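Local atomic coordinates of luciferase-like monooxygenase (Streptomyces bottropensis, PDB entry 7BIP), a protein that probably acts as a luciferase-like monooxygenase, incorporating oxygen into a polyketide during rishirilide biosynthesis. Residues V78-F82 against E115-I121. Sequence-based numbering, arbitrary orientation.
Sequences VLPVF and EFTAFEI
Leu-79 makes a slight contact: its CD1 lies 4.2 Å from OE1 of Glu-115. The main polar ties of that carboxylate are elsewhere, since OE2 is hydrogen-bonded to His-45 ND1 and to the backbone N of Tyr-46. Val-81 has both methyls in use. Val-81 CG2, anti to its backbone N, meets Ile-121 CG2 at 3.8 Å, the two side chains running in opposite directions, and also nears the Phe-116 ring. CG1, between the backbone N and the carbonyl carbon (chi1 68°), sits over the centre of the Phe-82 ring. Phe-82 carries most of the contact. On the face opposite Val-81 CG1, it forms an offset stack with Phe-119, with centroids 4.8 Å apart and planes at 19°. The overlap is partial: Phe-82 CD1 lies 3.8 Å from Phe-119 CD2. The rim of Phe-82 turns toward the face of Phe-116 in an edge-to-face pair, planes at 70°, with CZ over the centre of that ring. Phe-82 CE2 also reaches CB of Glu-115 at 3.7 Å, and Ile-121 CB adds a looser contact at the ring edge. Glu-120, with positive phi, belongs to a Schellman motif; the chain then brings Ile-121 back to Val-81. The second subunit lies close by, and its His-84 makes an edge-to-face pair with Phe-119. In this TIM-barrel family member, the contact joins the loop after strand 72-78 to a short helix after strand 103-107. No hydrogen bond crosses between the segments, so ring stacking and apolar packing hold the loop and the short helix together, with the Phe-82 ring packed between Val-81 CG1 and Phe-119.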
loop_
_atom_site.group_PDB
_atom_site.type_symbol
_atom_site.label_atom_id
_atom_site.label_comp_id
_atom_site.label_asym_id
_atom_site.label_seq_id
_atom_site.Cartn_x
_atom_site.Cartn_y
_atom_site.Cartn_z
ATOM N N VAL A 78 0.272 -8.171 -9.587
ATOM C CA VAL A 78 1.501 -7.958 -8.831
ATOM C C VAL A 78 2.633 -8.724 -9.508
ATOM O O VAL A 78 2.420 -9.753 -10.173
ATOM C CB VAL A 78 1.363 -8.368 -7.351
ATOM C CG1 VAL A 78 0.334 -7.483 -6.642
ATOM C CG2 VAL A 78 1.010 -9.842 -7.233
ATOM N N LEU A 79 3.853 -8.204 -9.368
ATOM C CA LEU A 79 5.023 -8.800 -10.013
ATOM C C LEU A 79 5.933 -9.423 -8.960
ATOM O O LEU A 79 6.816 -8.748 -8.412
ATOM C CB LEU A 79 5.781 -7.756 -10.842
ATOM C CG LEU A 79 4.961 -7.025 -11.918
ATOM C CD1 LEU A 79 5.832 -5.974 -12.613
ATOM C CD2 LEU A 79 4.398 -8.008 -12.941
ATOM N N PRO A 80 5.774 -10.710 -8.648
ATOM C CA PRO A 80 6.591 -11.301 -7.577
ATOM C C PRO A 80 8.086 -11.191 -7.817
ATOM O O PRO A 80 8.848 -11.171 -6.839
ATOM C CB PRO A 80 6.126 -12.767 -7.536
ATOM C CG PRO A 80 5.296 -12.975 -8.754
ATOM C CD PRO A 80 4.763 -11.650 -9.163
ATOM N N VAL A 81 8.528 -11.068 -9.077
ATOM C CA VAL A 81 9.959 -10.998 -9.369
ATOM C C VAL A 81 10.615 -9.790 -8.707
ATOM O O VAL A 81 11.822 -9.813 -8.423
ATOM C CB VAL A 81 10.189 -11.017 -10.899
ATOM C CG1 VAL A 81 9.670 -9.745 -11.574
ATOM C CG2 VAL A 81 11.656 -11.242 -11.232
ATOM N N PHE A 82 9.852 -8.731 -8.424
ATOM C CA PHE A 82 10.449 -7.483 -7.963
ATOM C C PHE A 82 10.183 -7.209 -6.497
ATOM O O PHE A 82 10.413 -6.091 -6.029
ATOM C CB PHE A 82 9.950 -6.300 -8.796
ATOM C CG PHE A 82 10.398 -6.349 -10.216
ATOM C CD1 PHE A 82 11.665 -6.806 -10.534
ATOM C CD2 PHE A 82 9.545 -5.962 -11.235
ATOM C CE1 PHE A 82 12.078 -6.868 -11.856
ATOM C CE2 PHE A 82 9.956 -6.013 -12.555
ATOM C CZ PHE A 82 11.219 -6.479 -12.862
ATOM N N GLU A 115 12.596 -2.322 -16.284
ATOM C CA GLU A 115 12.247 -2.794 -14.947
ATOM C C GLU A 115 13.258 -3.819 -14.455
ATOM O O GLU A 115 13.741 -3.728 -13.322
ATOM C CB GLU A 115 10.827 -3.369 -14.924
ATOM C CG GLU A 115 9.747 -2.324 -15.187
ATOM C CD GLU A 115 8.346 -2.906 -15.311
ATOM O OE1 GLU A 115 8.211 -4.142 -15.481
ATOM O OE2 GLU A 115 7.379 -2.111 -15.268
ATOM N N PHE A 116 13.613 -4.796 -15.300
ATOM C CA PHE A 116 14.611 -5.789 -14.905
ATOM C C PHE A 116 15.964 -5.140 -14.633
ATOM O O PHE A 116 16.647 -5.482 -13.654
ATOM C CB PHE A 116 14.760 -6.856 -15.998
ATOM C CG PHE A 116 13.663 -7.892 -15.998
ATOM C CD1 PHE A 116 13.749 -9.012 -15.181
ATOM C CD2 PHE A 116 12.555 -7.751 -16.834
ATOM C CE1 PHE A 116 12.738 -9.970 -15.184
ATOM C CE2 PHE A 116 11.552 -8.704 -16.847
ATOM C CZ PHE A 116 11.642 -9.815 -16.025
ATOM N N THR A 117 16.380 -4.217 -15.501
ATOM C CA THR A 117 17.700 -3.615 -15.349
ATOM C C THR A 117 17.787 -2.814 -14.059
ATOM O O THR A 117 18.778 -2.908 -13.320
ATOM C CB THR A 117 18.017 -2.720 -16.545
ATOM O OG1 THR A 117 17.989 -3.493 -17.750
ATOM C CG2 THR A 117 19.398 -2.113 -16.374
ATOM N N ALA A 118 16.750 -2.031 -13.763
ATOM C CA ALA A 118 16.796 -1.151 -12.599
ATOM C C ALA A 118 16.810 -1.939 -11.299
ATOM O O ALA A 118 17.489 -1.555 -10.339
ATOM C CB ALA A 118 15.615 -0.183 -12.626
ATOM N N PHE A 119 16.069 -3.044 -11.238
ATOM C CA PHE A 119 16.075 -3.866 -10.036
ATOM C C PHE A 119 17.224 -4.864 -10.025
ATOM O O PHE A 119 17.371 -5.607 -9.049
ATOM C CB PHE A 119 14.730 -4.583 -9.885
ATOM C CG PHE A 119 13.627 -3.696 -9.374
ATOM C CD1 PHE A 119 13.536 -3.398 -8.029
ATOM C CD2 PHE A 119 12.670 -3.170 -10.240
ATOM C CE1 PHE A 119 12.518 -2.588 -7.545
ATOM C CE2 PHE A 119 11.639 -2.360 -9.763
ATOM C CZ PHE A 119 11.570 -2.067 -8.412
ATOM N N GLU A 120 18.063 -4.855 -11.063
ATOM C CA GLU A 120 19.243 -5.714 -11.148
ATOM C C GLU A 120 18.854 -7.183 -11.027
ATOM O O GLU A 120 19.486 -7.965 -10.310
ATOM C CB GLU A 120 20.291 -5.329 -10.095
ATOM C CG GLU A 120 20.807 -3.897 -10.267
ATOM C CD GLU A 120 21.791 -3.508 -9.179
ATOM O OE1 GLU A 120 23.015 -3.673 -9.394
ATOM O OE2 GLU A 120 21.343 -3.051 -8.106
ATOM N N ILE A 121 17.790 -7.557 -11.733
ATOM C CA ILE A 121 17.321 -8.931 -11.787
ATOM C C ILE A 121 17.432 -9.412 -13.225
ATOM O O ILE A 121 17.087 -8.687 -14.164
ATOM C CB ILE A 121 15.871 -9.054 -11.274
ATOM C CG1 ILE A 121 15.795 -8.650 -9.798
ATOM C CG2 ILE A 121 15.319 -10.462 -11.544
ATOM C CD1 ILE A 121 16.611 -9.520 -8.885
#